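Local coordinates for protein DyP2 (Amycolatopsis sp. ATCC 39116, PDB 4G2C) that probably acts as a multifunctional dye-decolourising peroxidase, using a haem to oxidise dyes and perhaps lignin-related substrates, and also binds manganese, at residues M373-Q378 with L403-F408; V272-E277 with V474-G479. One frame throughout, in Å; residues are numbered along the deposited sequence.

After the N-terminal part with its own antiparallel sheet, the chain lays down strand 267-278, which carries residues 272-277. It then passes through the loops and helices that include the manganese ligands Glu287 and Glu313 and reaches 373-378; 24 residues later 403-408 pairs back on it, closing the short loop of interaction 1. Strand 474-484 finally returns to 272-277, so interaction 2 closes a loop of 196 residues with interaction 1 nested inside it. The two share one antiparallel sheet, because 403-408 also bonds to 272-277, for instance through Leu403 N and Leu276 O. The resulting order is 374-380, 402-409, 267-278, 474-484, and both contacts touch the haem.

Interaction 1 of 2, residues M373-Q378 with L403-F408; sequences MARRGQ and LLFMAF. With HEM (protoporphyrin IX containing Fe), chain C; ACT (acetate ion), chain O; ACT (acetate ion), chain X.
Arg375 and Ala407 face each other as an antiparallel non-hydrogen-bonded pair, but the arginine's long chain leaves the partner strand for the haem. A bend at chi3 (-70°) swings its guanidinium across the porphyrin, where HEM C4D lies over one face of the group, offset toward its rim. HEM O2A sits at the guanidinium edge and in its plane: NH2 bonds it nearly straight at 2.6 Å, and NH1 adds a weak bond. NH2 also bonds Ser222 O, which helps fix the rotation of the group; NH1 ends 4.2 Å from the haem iron.

Phe405, its CG anti to the backbone N (chi1 178°), sends CE1 to within 3.4 Å of HEM C2C, while methyl CMC lies over one ring face, offset toward the rim. Leu403 divides its branches: CD1 rests 3.6 Å from Gln378 O, and CD2 turns to the pyrrole carbon HEM C3B.

At the break in strand 374-380, Arg376 crosses Phe408, which points to the face opposite Arg375, at about a right angle, CG of the arginine 4.0 Å from ring atom CD2 and the two planes 67° apart. The Arg376 guanidinium continues to Asn57 O and Ile58 O, with Ala374 CB over one face. Met406 bends back so that CE touches Arg376 O at 3.6 Å.

Backbone bonds hold these groups in register. Gln378 and Leu404 bond both ways, Arg376 N meets Met406 O almost straight, and Phe408 N bonds Ala374 O. A water linking Ala374 N to Phe408 O completes that last pair.

Arginine, leucine and phenylalanine gathered on one haem face, with the arginine near the iron, are consistent with the distal pocket of dye-decolourising peroxidases.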
loop_
_atom_site.group_PDB
_atom_site.type_symbol
_atom_site.label_atom_id
_atom_site.label_comp_id
_atom_site.label_asym_id
_atom_site.label_seq_id
_atom_site.Cartn_x
_atom_site.Cartn_y
_atom_site.Cartn_z
ATOM N N MET A 373 3.939 0.830 -7.299
ATOM C CA MET A 373 4.633 1.052 -6.052
ATOM C C MET A 373 4.504 -0.113 -5.074
ATOM O O MET A 373 3.591 -0.917 -5.165
ATOM C CB MET A 373 4.111 2.342 -5.411
ATOM C CG MET A 373 2.865 2.128 -4.590
ATOM S SD MET A 373 1.860 3.591 -4.445
ATOM C CE MET A 373 1.313 3.811 -6.143
ATOM N N ALA A 374 5.441 -0.174 -4.134
ATOM C CA ALA A 374 5.410 -1.116 -3.030
ATOM C C ALA A 374 4.382 -0.724 -1.957
ATOM O O ALA A 374 4.536 0.291 -1.284
ATOM C CB ALA A 374 6.777 -1.186 -2.404
ATOM N N ARG A 375 3.354 -1.547 -1.786
ATOM C CA ARG A 375 2.333 -1.305 -0.774
ATOM C C ARG A 375 2.673 -2.112 0.477
ATOM O O ARG A 375 3.035 -3.292 0.386
ATOM C CB ARG A 375 0.950 -1.697 -1.304
ATOM C CG ARG A 375 0.473 -0.900 -2.539
ATOM C CD ARG A 375 -0.915 -1.399 -3.049
ATOM N NE ARG A 375 -0.786 -2.728 -3.654
ATOM C CZ ARG A 375 -1.597 -3.758 -3.446
ATOM N NH1 ARG A 375 -2.665 -3.642 -2.650
ATOM N NH2 ARG A 375 -1.333 -4.914 -4.049
ATOM N N ARG A 376 2.557 -1.477 1.641
ATOM C CA ARG A 376 2.911 -2.118 2.906
ATOM C C ARG A 376 1.879 -1.808 3.980
ATOM O O ARG A 376 2.229 -1.663 5.151
ATOM C CB ARG A 376 4.276 -1.606 3.381
ATOM C CG ARG A 376 5.397 -1.776 2.368
ATOM C CD ARG A 376 5.873 -3.223 2.325
ATOM N NE ARG A 376 7.033 -3.366 1.453
ATOM C CZ ARG A 376 6.994 -3.873 0.222
ATOM N NH1 ARG A 376 5.843 -4.307 -0.283
ATOM N NH2 ARG A 376 8.109 -3.952 -0.502
ATOM N N GLY A 377 0.611 -1.698 3.584
ATOM C CA GLY A 377 -0.446 -1.289 4.491
ATOM C C GLY A 377 -0.830 -2.351 5.502
ATOM O O GLY A 377 -0.434 -3.510 5.389
ATOM N N GLN A 378 -1.589 -1.952 6.515
ATOM C CA GLN A 378 -2.153 -2.919 7.449
ATOM C C GLN A 378 -3.535 -2.447 7.856
ATOM O O GLN A 378 -3.763 -1.239 8.010
ATOM C CB GLN A 378 -1.244 -3.112 8.669
ATOM C CG GLN A 378 -1.668 -4.223 9.636
ATOM C CD GLN A 378 -1.902 -5.559 8.958
ATOM O OE1 GLN A 378 -2.913 -5.751 8.286
ATOM N NE2 GLN A 378 -0.973 -6.492 9.136
ATOM N N LEU A 403 -8.244 0.808 6.648
ATOM C CA LEU A 403 -6.883 0.512 6.233
ATOM C C LEU A 403 -5.888 1.586 6.617
ATOM O O LEU A 403 -6.065 2.762 6.301
ATOM C CB LEU A 403 -6.809 0.252 4.713
ATOM C CG LEU A 403 -5.429 -0.082 4.106
ATOM C CD1 LEU A 403 -4.901 -1.444 4.579
ATOM C CD2 LEU A 403 -5.489 -0.046 2.568
ATOM N N LEU A 404 -4.820 1.163 7.282
ATOM C CA LEU A 404 -3.674 2.025 7.458
ATOM C C LEU A 404 -2.882 1.892 6.157
ATOM O O LEU A 404 -2.024 1.025 6.034
ATOM C CB LEU A 404 -2.839 1.606 8.679
ATOM C CG LEU A 404 -3.447 1.685 10.090
ATOM C CD1 LEU A 404 -2.426 1.235 11.132
ATOM C CD2 LEU A 404 -3.939 3.079 10.427
ATOM N N PHE A 405 -3.212 2.709 5.163
ATOM C CA PHE A 405 -2.531 2.592 3.878
ATOM C C PHE A 405 -1.081 3.039 4.004
ATOM O O PHE A 405 -0.797 4.124 4.501
ATOM C CB PHE A 405 -3.250 3.393 2.783
ATOM C CG PHE A 405 -2.546 3.344 1.443
ATOM C CD1 PHE A 405 -2.773 2.296 0.560
ATOM C CD2 PHE A 405 -1.633 4.330 1.085
ATOM C CE1 PHE A 405 -2.118 2.234 -0.661
ATOM C CE2 PHE A 405 -0.975 4.279 -0.136
ATOM C CZ PHE A 405 -1.219 3.231 -1.015
ATOM N N MET A 406 -0.154 2.196 3.573
ATOM C CA MET A 406 1.264 2.564 3.592
ATOM C C MET A 406 1.936 2.154 2.290
ATOM O O MET A 406 1.591 1.118 1.725
ATOM C CB MET A 406 1.959 1.919 4.798
ATOM C CG MET A 406 1.450 2.461 6.130
ATOM S SD MET A 406 2.245 1.738 7.562
ATOM C CE MET A 406 1.111 0.375 7.862
ATOM N N ALA A 407 2.887 2.963 1.812
ATOM C CA ALA A 407 3.637 2.634 0.592
ATOM C C ALA A 407 4.992 3.330 0.554
ATOM O O ALA A 407 5.144 4.428 1.077
ATOM C CB ALA A 407 2.831 2.989 -0.652
ATOM N N PHE A 408 5.975 2.671 -0.055
ATOM C CA PHE A 408 7.257 3.293 -0.334
ATOM C C PHE A 408 7.298 3.708 -1.799
ATOM O O PHE A 408 6.883 2.941 -2.674
ATOM C CB PHE A 408 8.407 2.342 -0.006
ATOM C CG PHE A 408 8.624 2.146 1.465
ATOM C CD1 PHE A 408 9.113 3.184 2.251
ATOM C CD2 PHE A 408 8.325 0.937 2.067
ATOM C CE1 PHE A 408 9.313 3.020 3.616
ATOM C CE2 PHE A 408 8.524 0.764 3.423
ATOM C CZ PHE A 408 9.023 1.813 4.205
HETATM C CHA HEM C . -4.796 -3.879 -5.079
HETATM C CHB HEM C . -8.204 -2.811 -1.781
HETATM C CHC HEM C . -6.337 1.636 -1.203
HETATM C CHD HEM C . -3.474 0.834 -5.022
HETATM C C1A HEM C . -5.870 -3.987 -4.227
HETATM C C2A HEM C . -6.675 -5.177 -4.043
HETATM C C3A HEM C . -7.607 -4.877 -3.130
HETATM C C4A HEM C . -7.425 -3.499 -2.707
HETATM C CMA HEM C . -8.700 -5.820 -2.601
HETATM C CAA HEM C . -6.458 -6.527 -4.782
HETATM C CBA HEM C . -5.395 -7.346 -4.042
HETATM C CGA HEM C . -3.994 -6.985 -4.478
HETATM O O1A HEM C . -3.689 -7.021 -5.685
HETATM O O2A HEM C . -3.152 -6.655 -3.617
HETATM C C1B HEM C . -8.023 -1.513 -1.326
HETATM C C2B HEM C . -8.800 -0.805 -0.310
HETATM C C3B HEM C . -8.265 0.424 -0.163
HETATM C C4B HEM C . -7.136 0.532 -1.054
HETATM C CMB HEM C . -10.032 -1.383 0.432
HETATM C CAB HEM C . -8.686 1.567 0.787
HETATM C CBB HEM C . -9.416 1.321 1.877
HETATM C C1C HEM C . -5.453 1.830 -2.241
HETATM C C2C HEM C . -4.824 3.091 -2.600
HETATM C C3C HEM C . -4.018 2.856 -3.649
HETATM C C4C HEM C . -4.122 1.449 -3.983
HETATM C CMC HEM C . -5.023 4.448 -1.867
HETATM C CAC HEM C . -3.157 3.882 -4.425
HETATM C CBC HEM C . -3.426 5.196 -4.381
HETATM C C1D HEM C . -3.521 -0.504 -5.350
HETATM C C2D HEM C . -2.641 -1.132 -6.301
HETATM C C3D HEM C . -3.056 -2.595 -6.289
HETATM C C4D HEM C . -4.140 -2.708 -5.364
HETATM C CMD HEM C . -1.526 -0.461 -7.121
HETATM C CAD HEM C . -2.489 -3.729 -7.118
HETATM C CBD HEM C . -3.073 -3.508 -8.499
HETATM C CGD HEM C . -2.397 -4.538 -9.360
HETATM O O1D HEM C . -1.138 -4.531 -9.403
HETATM O O2D HEM C . -3.128 -5.378 -9.950
HETATM N NA HEM C . -6.342 -2.995 -3.400
HETATM N NB HEM C . -7.021 -0.659 -1.746
HETATM N NC HEM C . -5.002 0.849 -3.110
HETATM N ND HEM C . -4.380 -1.464 -4.827
HETATM FE FE HEM C . -5.870 -1.027 -3.354
HETATM C C ACT O . -1.550 -3.837 1.515
HETATM O O ACT O . -0.490 -4.356 1.082
HETATM O OXT ACT O . -1.710 -2.601 1.334
HETATM C CH3 ACT O . -2.578 -4.662 2.229
HETATM C C ACT X . 7.395 -7.836 -1.434
HETATM O O ACT X . 7.159 -7.538 -0.240
HETATM O OXT ACT X . 7.787 -6.897 -2.176
HETATM C CH3 ACT X . 7.217 -9.241 -1.936
HETATM O O HOH W 1 7.920 1.539 -4.740
#

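Interaction 2 of 2, residues V272-E277 with V474-G479; sequences VFRKLE and VTMKGG. With HEM (protoporphyrin IX containing Fe), chain C.
Leu276 and Val474 meet through CB and CG1 at 3.9 Å at the haem edge, on either side of the porphyrin plane, with one vinyl group between them. Val474 CG2 touches the vinyl end HEM CBB at 3.7 Å, and Leu276 CD1 reaches HEM CAB. The other leucine branch, CD2, packs against Met476 CA and CB, so this side chain bridges cofactor and neighbouring strand.

Next along the same face, Met476 crosses Arg274 at about a right angle. With CG anti to the backbone N (chi1 160°) and a bend at chi2, the methionine sets SD 3.9 Å above the centre of the guanidinium, and CE lies 3.6 Å from NH1. The arginine's charge is met by a salt bridge from NH2 to Asp150.

Lys477, its CB directed toward the partner strand, folds back at chi2 and chi3, bringing CG to 3.9 Å from Glu277 CB on the face opposite Leu276. Glu277 OE2 and Lys477 NZ stay 4.5 Å apart, beyond a salt bridge; a water bonds OE1 and, weakly, NZ, while Glu277 OE2 takes the backbone N of Asp400. Lys275 extends its whole chain to Glu157 and Glu199.

Behind these contacts, Glu277 and Thr475 exchange backbone bonds both ways. Lys275 instead serves two residues: its O takes Lys477 N at 2.7 Å and its N gives to Gly478 O. Gly479 lets its CA come within 3.0 Å of Phe273 O.

Two residues set against one make a beta bulge, here in the antiparallel sheet that forms one wall of the haem pocket in the dye-decolourising peroxidase fold.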
loop_
_atom_site.group_PDB
_atom_site.type_symbol
_atom_site.label_atom_id
_atom_site.label_comp_id
_atom_site.label_asym_id
_atom_site.label_seq_id
_atom_site.Cartn_x
_atom_site.Cartn_y
_atom_site.Cartn_z
ATOM N N VAL A 272 4.377 6.946 2.339
ATOM C CA VAL A 272 3.032 7.513 2.455
ATOM C C VAL A 272 2.323 6.810 3.586
ATOM O O VAL A 272 2.262 5.586 3.592
ATOM C CB VAL A 272 2.169 7.258 1.195
ATOM C CG1 VAL A 272 0.902 8.123 1.232
ATOM C CG2 VAL A 272 2.954 7.504 -0.068
ATOM N N PHE A 273 1.801 7.573 4.545
ATOM C CA PHE A 273 0.866 7.031 5.539
ATOM C C PHE A 273 -0.478 7.746 5.413
ATOM O O PHE A 273 -0.537 8.976 5.488
ATOM C CB PHE A 273 1.405 7.177 6.973
ATOM C CG PHE A 273 0.540 6.509 8.007
ATOM C CD1 PHE A 273 -0.664 7.079 8.392
ATOM C CD2 PHE A 273 0.908 5.296 8.568
ATOM C CE1 PHE A 273 -1.486 6.453 9.329
ATOM C CE2 PHE A 273 0.098 4.667 9.505
ATOM C CZ PHE A 273 -1.099 5.250 9.883
ATOM N N ARG A 274 -1.548 6.982 5.194
ATOM C CA ARG A 274 -2.905 7.537 5.114
ATOM C C ARG A 274 -3.905 6.610 5.830
ATOM O O ARG A 274 -4.032 5.435 5.472
ATOM C CB ARG A 274 -3.347 7.696 3.654
ATOM C CG ARG A 274 -2.879 8.951 2.930
ATOM C CD ARG A 274 -2.970 8.785 1.398
ATOM N NE ARG A 274 -4.333 8.934 0.876
ATOM C CZ ARG A 274 -4.884 10.115 0.608
ATOM N NH1 ARG A 274 -4.181 11.215 0.817
ATOM N NH2 ARG A 274 -6.123 10.207 0.136
ATOM N N LYS A 275 -4.621 7.141 6.823
ATOM C CA LYS A 275 -5.626 6.360 7.551
ATOM C C LYS A 275 -6.930 6.434 6.784
ATOM O O LYS A 275 -7.496 7.521 6.606
ATOM C CB LYS A 275 -5.828 6.903 8.974
ATOM C CG LYS A 275 -6.639 5.992 9.896
ATOM C CD LYS A 275 -6.920 6.672 11.231
ATOM C CE LYS A 275 -7.625 5.730 12.210
ATOM N NZ LYS A 275 -7.731 6.276 13.598
ATOM N N LEU A 276 -7.389 5.277 6.307
ATOM C CA LEU A 276 -8.552 5.215 5.429
ATOM C C LEU A 276 -9.650 4.419 6.113
ATOM O O LEU A 276 -9.522 3.215 6.336
ATOM C CB LEU A 276 -8.185 4.561 4.086
ATOM C CG LEU A 276 -6.982 5.184 3.371
ATOM C CD1 LEU A 276 -6.587 4.394 2.124
ATOM C CD2 LEU A 276 -7.252 6.643 3.005
ATOM N N GLU A 277 -10.734 5.097 6.447
ATOM C CA GLU A 277 -11.837 4.424 7.102
ATOM C C GLU A 277 -12.708 3.729 6.073
ATOM O O GLU A 277 -13.039 4.297 5.028
ATOM C CB GLU A 277 -12.666 5.410 7.928
ATOM C CG GLU A 277 -13.626 4.717 8.896
ATOM C CD GLU A 277 -14.478 5.707 9.657
ATOM O OE1 GLU A 277 -15.379 6.312 9.039
ATOM O OE2 GLU A 277 -14.241 5.882 10.870
ATOM N N VAL A 474 -14.978 4.757 1.402
ATOM C CA VAL A 474 -13.661 4.922 2.000
ATOM C C VAL A 474 -13.403 6.391 2.308
ATOM O O VAL A 474 -13.552 7.258 1.439
ATOM C CB VAL A 474 -12.558 4.353 1.090
ATOM C CG1 VAL A 474 -11.171 4.799 1.566
ATOM C CG2 VAL A 474 -12.674 2.814 1.010
ATOM N N THR A 475 -13.032 6.674 3.551
ATOM C CA THR A 475 -12.804 8.054 3.967
ATOM C C THR A 475 -11.402 8.290 4.505
ATOM O O THR A 475 -10.968 7.634 5.454
ATOM C CB THR A 475 -13.822 8.499 5.054
ATOM O OG1 THR A 475 -15.153 8.190 4.624
ATOM C CG2 THR A 475 -13.713 10.001 5.320
ATOM N N MET A 476 -10.705 9.247 3.902
ATOM C CA MET A 476 -9.370 9.647 4.348
ATOM C C MET A 476 -9.481 10.411 5.670
ATOM O O MET A 476 -10.119 11.468 5.728
ATOM C CB MET A 476 -8.711 10.518 3.265
ATOM C CG MET A 476 -7.557 11.410 3.716
ATOM S SD MET A 476 -6.166 10.444 4.300
ATOM C CE MET A 476 -4.890 11.703 4.355
ATOM N N LYS A 477 -8.858 9.876 6.722
ATOM C CA LYS A 477 -8.988 10.440 8.073
ATOM C C LYS A 477 -7.778 11.268 8.490
ATOM O O LYS A 477 -7.760 11.844 9.577
ATOM C CB LYS A 477 -9.195 9.328 9.109
ATOM C CG LYS A 477 -10.393 8.446 8.851
ATOM C CD LYS A 477 -11.685 9.251 8.838
ATOM C CE LYS A 477 -12.075 9.703 10.235
ATOM N NZ LYS A 477 -13.460 10.269 10.232
ATOM N N GLY A 478 -6.760 11.302 7.638
ATOM C CA GLY A 478 -5.534 12.018 7.941
ATOM C C GLY A 478 -4.320 11.176 7.583
ATOM O O GLY A 478 -4.389 9.945 7.542
ATOM N N GLY A 479 -3.196 11.838 7.336
ATOM C CA GLY A 479 -1.989 11.146 6.923
ATOM C C GLY A 479 -0.846 12.113 6.760
ATOM O O GLY A 479 -1.038 13.317 6.958
HETATM C CHA HEM C . -4.796 -3.879 -5.079
HETATM C CHB HEM C . -8.204 -2.811 -1.781
HETATM C CHC HEM C . -6.337 1.636 -1.203
HETATM C CHD HEM C . -3.474 0.834 -5.022
HETATM C C1A HEM C . -5.870 -3.987 -4.227
HETATM C C2A HEM C . -6.675 -5.177 -4.043
HETATM C C3A HEM C . -7.607 -4.877 -3.130
HETATM C C4A HEM C . -7.425 -3.499 -2.707
HETATM C CMA HEM C . -8.700 -5.820 -2.601
HETATM C CAA HEM C . -6.458 -6.527 -4.782
HETATM C CBA HEM C . -5.395 -7.346 -4.042
HETATM C CGA HEM C . -3.994 -6.985 -4.478
HETATM O O1A HEM C . -3.689 -7.021 -5.685
HETATM O O2A HEM C . -3.152 -6.655 -3.617
HETATM C C1B HEM C . -8.023 -1.513 -1.326
HETATM C C2B HEM C . -8.800 -0.805 -0.310
HETATM C C3B HEM C . -8.265 0.424 -0.163
HETATM C C4B HEM C . -7.136 0.532 -1.054
HETATM C CMB HEM C . -10.032 -1.383 0.432
HETATM C CAB HEM C . -8.686 1.567 0.787
HETATM C CBB HEM C . -9.416 1.321 1.877
HETATM C C1C HEM C . -5.453 1.830 -2.241
HETATM C C2C HEM C . -4.824 3.091 -2.600
HETATM C C3C HEM C . -4.018 2.856 -3.649
HETATM C C4C HEM C . -4.122 1.449 -3.983
HETATM C CMC HEM C . -5.023 4.448 -1.867
HETATM C CAC HEM C . -3.157 3.882 -4.425
HETATM C CBC HEM C . -3.426 5.196 -4.381
HETATM C C1D HEM C . -3.521 -0.504 -5.350
HETATM C C2D HEM C . -2.641 -1.132 -6.301
HETATM C C3D HEM C . -3.056 -2.595 -6.289
HETATM C C4D HEM C . -4.140 -2.708 -5.364
HETATM C CMD HEM C . -1.526 -0.461 -7.121
HETATM C CAD HEM C . -2.489 -3.729 -7.118
HETATM C CBD HEM C . -3.073 -3.508 -8.499
HETATM C CGD HEM C . -2.397 -4.538 -9.360
HETATM O O1D HEM C . -1.138 -4.531 -9.403
HETATM O O2D HEM C . -3.128 -5.378 -9.950
HETATM N NA HEM C . -6.342 -2.995 -3.400
HETATM N NB HEM C . -7.021 -0.659 -1.746
HETATM N NC HEM C . -5.002 0.849 -3.110
HETATM N ND HEM C . -4.380 -1.464 -4.827
HETATM FE FE HEM C . -5.870 -1.027 -3.354
HETATM O O HOH W 2 -15.861 5.681 5.188
HETATM O O HOH W 3 -16.355 9.166 8.769
#